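Long-range contacts in aldehyde dehydrogenase (Bartonella henselae, PDB 3I44), which probably oxidises aldehydes to carboxylic acids with a nicotinamide cofactor, as other members of the aldehyde dehydrogenase family do: residues A[96-100]-A[124-129]; A[102-106]-A[120-125]. The protein carries 1 engineered substitution. All blocks are in the same frame, centred on the assembly; numbering follows the deposited sequence. Where two conformers were deposited one is given.

Contact 1: residues A[96-100]-A[124-129]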
loop_
_atom_site.group_PDB
_atom_site.type_symbol
_atom_site.label_atom_id
_atom_site.label_comp_id
_atom_site.label_asym_id
_atom_site.label_seq_id
_atom_site.Cartn_x
_atom_site.Cartn_y
_atom_site.Cartn_z
ATOM N N GLU A 96 29.402 4.463 -12.350
ATOM C CA GLU A 96 30.626 4.789 -13.085
ATOM C C GLU A 96 30.316 5.121 -14.550
ATOM O O GLU A 96 30.801 6.119 -15.053
ATOM C CB GLU A 96 31.634 3.647 -13.007
ATOM C CG GLU A 96 32.742 3.811 -14.005
ATOM C CD GLU A 96 33.803 2.754 -13.893
ATOM O OE1 GLU A 96 33.528 1.637 -13.433
ATOM O OE2 GLU A 96 34.920 3.053 -14.317
ATOM N N ILE A 97 29.511 4.306 -15.229
ATOM C CA ILE A 97 29.184 4.590 -16.621
ATOM C C ILE A 97 28.246 5.812 -16.719
ATOM O O ILE A 97 28.374 6.619 -17.621
ATOM C CB ILE A 97 28.612 3.341 -17.352
ATOM C CG1 ILE A 97 29.683 2.229 -17.415
ATOM C CG2 ILE A 97 28.119 3.724 -18.720
ATOM C CD1 ILE A 97 29.111 0.808 -17.360
ATOM N N TYR A 98 27.329 5.959 -15.768
ATOM C CA TYR A 98 26.447 7.127 -15.715
ATOM C C TYR A 98 27.231 8.419 -15.665
ATOM O O TYR A 98 26.933 9.346 -16.428
ATOM C CB TYR A 98 25.509 7.043 -14.515
ATOM C CG TYR A 98 24.426 8.108 -14.417
ATOM C CD1 TYR A 98 23.123 7.880 -14.917
ATOM C CD2 TYR A 98 24.677 9.316 -13.784
ATOM C CE1 TYR A 98 22.108 8.859 -14.777
ATOM C CE2 TYR A 98 23.692 10.276 -13.652
ATOM C CZ TYR A 98 22.411 10.049 -14.157
ATOM O OH TYR A 98 21.465 11.040 -14.005
ATOM N N GLU A 99 28.260 8.469 -14.810
ATOM C CA GLU A 99 29.103 9.659 -14.718
ATOM C C GLU A 99 29.867 9.879 -16.027
ATOM O O GLU A 99 29.972 11.026 -16.508
ATOM C CB GLU A 99 30.074 9.641 -13.515
ATOM C CG GLU A 99 29.466 9.868 -12.149
ATOM C CD GLU A 99 28.825 11.252 -11.941
ATOM O OE1 GLU A 99 28.942 12.151 -12.812
ATOM O OE2 GLU A 99 28.200 11.452 -10.869
ATOM N N LYS A 100 30.374 8.802 -16.617
ATOM C CA LYS A 100 31.082 8.918 -17.898
ATOM C C LYS A 100 30.165 9.514 -18.969
ATOM O O LYS A 100 30.605 10.298 -19.793
ATOM C CB LYS A 100 31.653 7.577 -18.369
ATOM C CG LYS A 100 32.380 7.659 -19.747
ATOM C CD LYS A 100 33.136 6.374 -20.088
ATOM C CE LYS A 100 32.161 5.231 -20.348
ATOM N NZ LYS A 100 32.809 4.000 -20.907
ATOM N N GLN A 124 19.173 18.078 -13.321
ATOM C CA GLN A 124 18.483 16.931 -13.967
ATOM C C GLN A 124 19.377 15.675 -13.954
ATOM O O GLN A 124 18.924 14.582 -13.594
ATOM C CB GLN A 124 18.020 17.280 -15.383
ATOM C CG GLN A 124 16.887 18.328 -15.449
ATOM C CD GLN A 124 15.512 17.700 -15.300
ATOM O OE1 GLN A 124 15.381 16.474 -15.163
ATOM N NE2 GLN A 124 14.467 18.539 -15.309
ATOM N N THR A 125 20.638 15.819 -14.353
ATOM C CA THR A 125 21.512 14.671 -14.434
ATOM C C THR A 125 22.154 14.348 -13.068
ATOM O O THR A 125 22.122 13.219 -12.635
ATOM C CB THR A 125 22.578 14.836 -15.524
ATOM O OG1 THR A 125 21.934 15.051 -16.795
ATOM C CG2 THR A 125 23.461 13.570 -15.590
ATOM N N ALA A 126 22.664 15.346 -12.379
ATOM C CA ALA A 126 23.293 15.146 -11.078
ATOM C C ALA A 126 22.382 14.537 -10.009
ATOM O O ALA A 126 22.879 13.797 -9.197
ATOM C CB ALA A 126 23.880 16.503 -10.547
ATOM N N THR A 127 21.071 14.837 -9.987
ATOM C CA THR A 127 20.198 14.193 -9.000
ATOM C C THR A 127 20.160 12.667 -9.188
ATOM O O THR A 127 20.110 11.927 -8.211
ATOM C CB THR A 127 18.768 14.803 -8.928
ATOM O OG1 THR A 127 18.089 14.698 -10.203
ATOM C CG2 THR A 127 18.888 16.235 -8.511
ATOM N N GLY A 128 20.256 12.212 -10.441
ATOM C CA GLY A 128 20.387 10.778 -10.745
ATOM C C GLY A 128 21.551 10.144 -10.018
ATOM O O GLY A 128 21.391 9.105 -9.310
ATOM N N SER A 129 22.725 10.782 -10.149
ATOM C CA SER A 129 23.920 10.249 -9.510
ATOM C C SER A 129 23.775 10.319 -7.987
ATOM O O SER A 129 24.174 9.388 -7.295
ATOM C CB SER A 129 25.192 10.956 -9.994
ATOM O OG SER A 129 24.945 12.323 -10.284
#

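Contact 2: residues A[102-106]-A[120-125]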
loop_
_atom_site.group_PDB
_atom_site.type_symbol
_atom_site.label_atom_id
_atom_site.label_comp_id
_atom_site.label_asym_id
_atom_site.label_seq_id
_atom_site.Cartn_x
_atom_site.Cartn_y
_atom_site.Cartn_z
ATOM N N SER A 102 27.539 11.568 -18.477
ATOM C CA SER A 102 26.716 12.598 -17.891
ATOM C C SER A 102 26.434 13.771 -18.832
ATOM O O SER A 102 25.326 14.309 -18.822
ATOM C CB SER A 102 27.283 13.106 -16.542
ATOM O OG SER A 102 28.670 13.382 -16.610
ATOM N N SER A 103 27.401 14.181 -19.641
ATOM C CA SER A 103 27.096 15.326 -20.490
ATOM C C SER A 103 26.266 14.915 -21.730
ATOM O O SER A 103 25.489 15.712 -22.205
ATOM C CB SER A 103 28.344 16.145 -20.815
ATOM O OG SER A 103 29.286 15.315 -21.426
ATOM N N ASP A 104 26.371 13.672 -22.198
ATOM C CA ASP A 104 25.414 13.119 -23.177
ATOM C C ASP A 104 24.011 13.127 -22.592
ATOM O O ASP A 104 23.030 13.462 -23.261
ATOM C CB ASP A 104 25.768 11.654 -23.549
ATOM C CG ASP A 104 26.960 11.548 -24.491
ATOM O OD1 ASP A 104 27.288 12.553 -25.149
ATOM O OD2 ASP A 104 27.566 10.452 -24.567
ATOM N N MET A 105 23.912 12.782 -21.310
ATOM C CA MET A 105 22.616 12.749 -20.629
ATOM C C MET A 105 21.998 14.135 -20.465
ATOM O O MET A 105 20.790 14.336 -20.748
ATOM C CB MET A 105 22.754 12.037 -19.270
ATOM C CG MET A 105 21.430 11.850 -18.520
ATOM S SD MET A 105 20.312 10.727 -19.357
ATOM C CE MET A 105 21.072 9.122 -19.038
ATOM N N ALA A 106 22.819 15.096 -20.024
ATOM C CA ALA A 106 22.384 16.489 -19.933
ATOM C C ALA A 106 21.863 17.042 -21.275
ATOM O O ALA A 106 20.827 17.699 -21.336
ATOM C CB ALA A 106 23.532 17.374 -19.408
ATOM N N ALA A 120 20.344 21.224 -16.724
ATOM C CA ALA A 120 20.214 19.873 -17.259
ATOM C C ALA A 120 21.372 19.006 -16.732
ATOM O O ALA A 120 21.198 17.814 -16.463
ATOM C CB ALA A 120 20.207 19.881 -18.838
ATOM N N LEU A 121 22.571 19.574 -16.636
ATOM C CA LEU A 121 23.716 18.838 -16.064
ATOM C C LEU A 121 23.679 18.863 -14.534
ATOM O O LEU A 121 23.712 17.804 -13.916
ATOM C CB LEU A 121 25.059 19.384 -16.559
ATOM C CG LEU A 121 26.329 18.669 -16.073
ATOM C CD1 LEU A 121 26.370 17.208 -16.596
ATOM C CD2 LEU A 121 27.609 19.398 -16.505
ATOM N N ASN A 122 23.593 20.046 -13.916
ATOM C CA ASN A 122 23.820 20.150 -12.469
ATOM C C ASN A 122 22.621 19.770 -11.578
ATOM O O ASN A 122 22.769 19.673 -10.372
ATOM C CB ASN A 122 24.378 21.526 -12.072
ATOM C CG ASN A 122 23.379 22.658 -12.231
ATOM O OD1 ASN A 122 22.166 22.520 -11.930
ATOM N ND2 ASN A 122 23.893 23.834 -12.657
ATOM N N ALA A 123 21.445 19.565 -12.167
ATOM C CA ALA A 123 20.273 19.173 -11.408
ATOM C C ALA A 123 19.604 17.972 -12.060
ATOM O O ALA A 123 19.528 16.930 -11.447
ATOM C CB ALA A 123 19.324 20.335 -11.254
ATOM N N GLN A 124 19.173 18.078 -13.321
ATOM C CA GLN A 124 18.483 16.931 -13.967
ATOM C C GLN A 124 19.377 15.675 -13.954
ATOM O O GLN A 124 18.924 14.582 -13.594
ATOM C CB GLN A 124 18.020 17.280 -15.383
ATOM C CG GLN A 124 16.887 18.328 -15.449
ATOM C CD GLN A 124 15.512 17.700 -15.300
ATOM O OE1 GLN A 124 15.381 16.474 -15.163
ATOM N NE2 GLN A 124 14.467 18.539 -15.309
ATOM N N THR A 125 20.638 15.819 -14.353
ATOM C CA THR A 125 21.512 14.671 -14.434
ATOM C C THR A 125 22.154 14.348 -13.068
ATOM O O THR A 125 22.122 13.219 -12.635
ATOM C CB THR A 125 22.578 14.836 -15.524
ATOM O OG1 THR A 125 21.934 15.051 -16.795
ATOM C CG2 THR A 125 23.461 13.570 -15.590
#

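Contact 1: residues A[96-100]-A[124-129]
Y98 on helix 84-100 reaches across to T125, G128 and S129 on helix 117-141 in a buried, near-antiparallel helix-helix contact of the aldehyde dehydrogenase fold. The short segments run at 166° with their axes 10.5 Å apart, and the tyrosine ring spans that wide gap. CG of Y98 stands anti to the backbone N (chi1 -173°), which places the ring across the gap to helix 117-141. There Y98 OH donates to T125 O at 2.7 Å. The bond lies in the carbonyl plane and uses a lone pair of the oxygen. T125 O is also at the edge of the ring, in its plane. Y98 CE2 comes within 3.7 Å of S129 N, at an oblique angle to the ring. Y98 OH lies 3.4 Å from G128 CA. Beside the ring, E99 bends at chi2 and brings its carboxylate to S129. I210 of helix 202-213 and M175 of helix 174-188 also touch Y98. S129 has two conformers, so its hydroxyl position is doubtful. In the one given, S129 OG donates to A126 O at 2.8 Å, while E99 OE2 approaches S129 CB to 3.2 Å and makes no hydrogen bond to OG.

Contact 2: residues A[102-106]-A[120-125]
Helices 102-113 and 117-141 of the aldehyde dehydrogenase fold cross almost at right angles here, and a wider pi-type turn at 120-125 forms one side of the contact. The segment axes are 8.9 Å apart and make an angle of 87°. Small side chains allow the close approach. A106 points at helix 117-141, and its CB lies 3.7 Å from L121 CA and also meets L121 CB. A120 turns its methyl group to the backbone of helix 102-113, with A120 CB 3.4 Å from A106 O. L121 packs beside A106. Its CG is anti to the backbone N (chi1 -178°), and CD1 is carried over the first turn of helix 102-113, close to S102 O and A106 CB.

T125 also packs against this helix. Its CG2 packs between S102 and M105, touching S102 CB and M105 CG at 4.0 Å each. The chain of M105 then bends away toward S203, L206 and I210 of helix 202-213. T125 OG1 sits 3.3 Å from A106 N, but the angle is too poor for a hydrogen bond. That amide instead bonds to S102 O within its own helix. The hydroxyl donates to A120 O at 2.9 Å, and T125 N reaches the same oxygen at 3.0 Å from the opposite face of the carbonyl plane. A120 O thus holds two donors from one residue across the wide turn. T125 OG1, T125 N and A106 N all bond within their own helices, so the contact between the two segments is mainly van der Waals packing of small apolar groups against backbone.

Contacts 1 and 2 have centres about 7 Å apart and share Q124 and T125 on helix 117-141. Their other segments lie on helices 84-100 and 102-113, which follow each other in the chain. T125 serves both: its carbonyl accepts the bond of contact 1, its OG1 lies in contact 2, and its CG2 touches residues of both. A probable hydrogen bond from A126 N to L121 O, 3.1 Å, joins them along the shared helix. S102 OG bonds to E99 O, tying the two partner helices together. The bound sodium ion is about 12 Å from the Q124 side chain and about 13 Å from that of A120, so neither contact forms its site, which includes I46, E112 and I199.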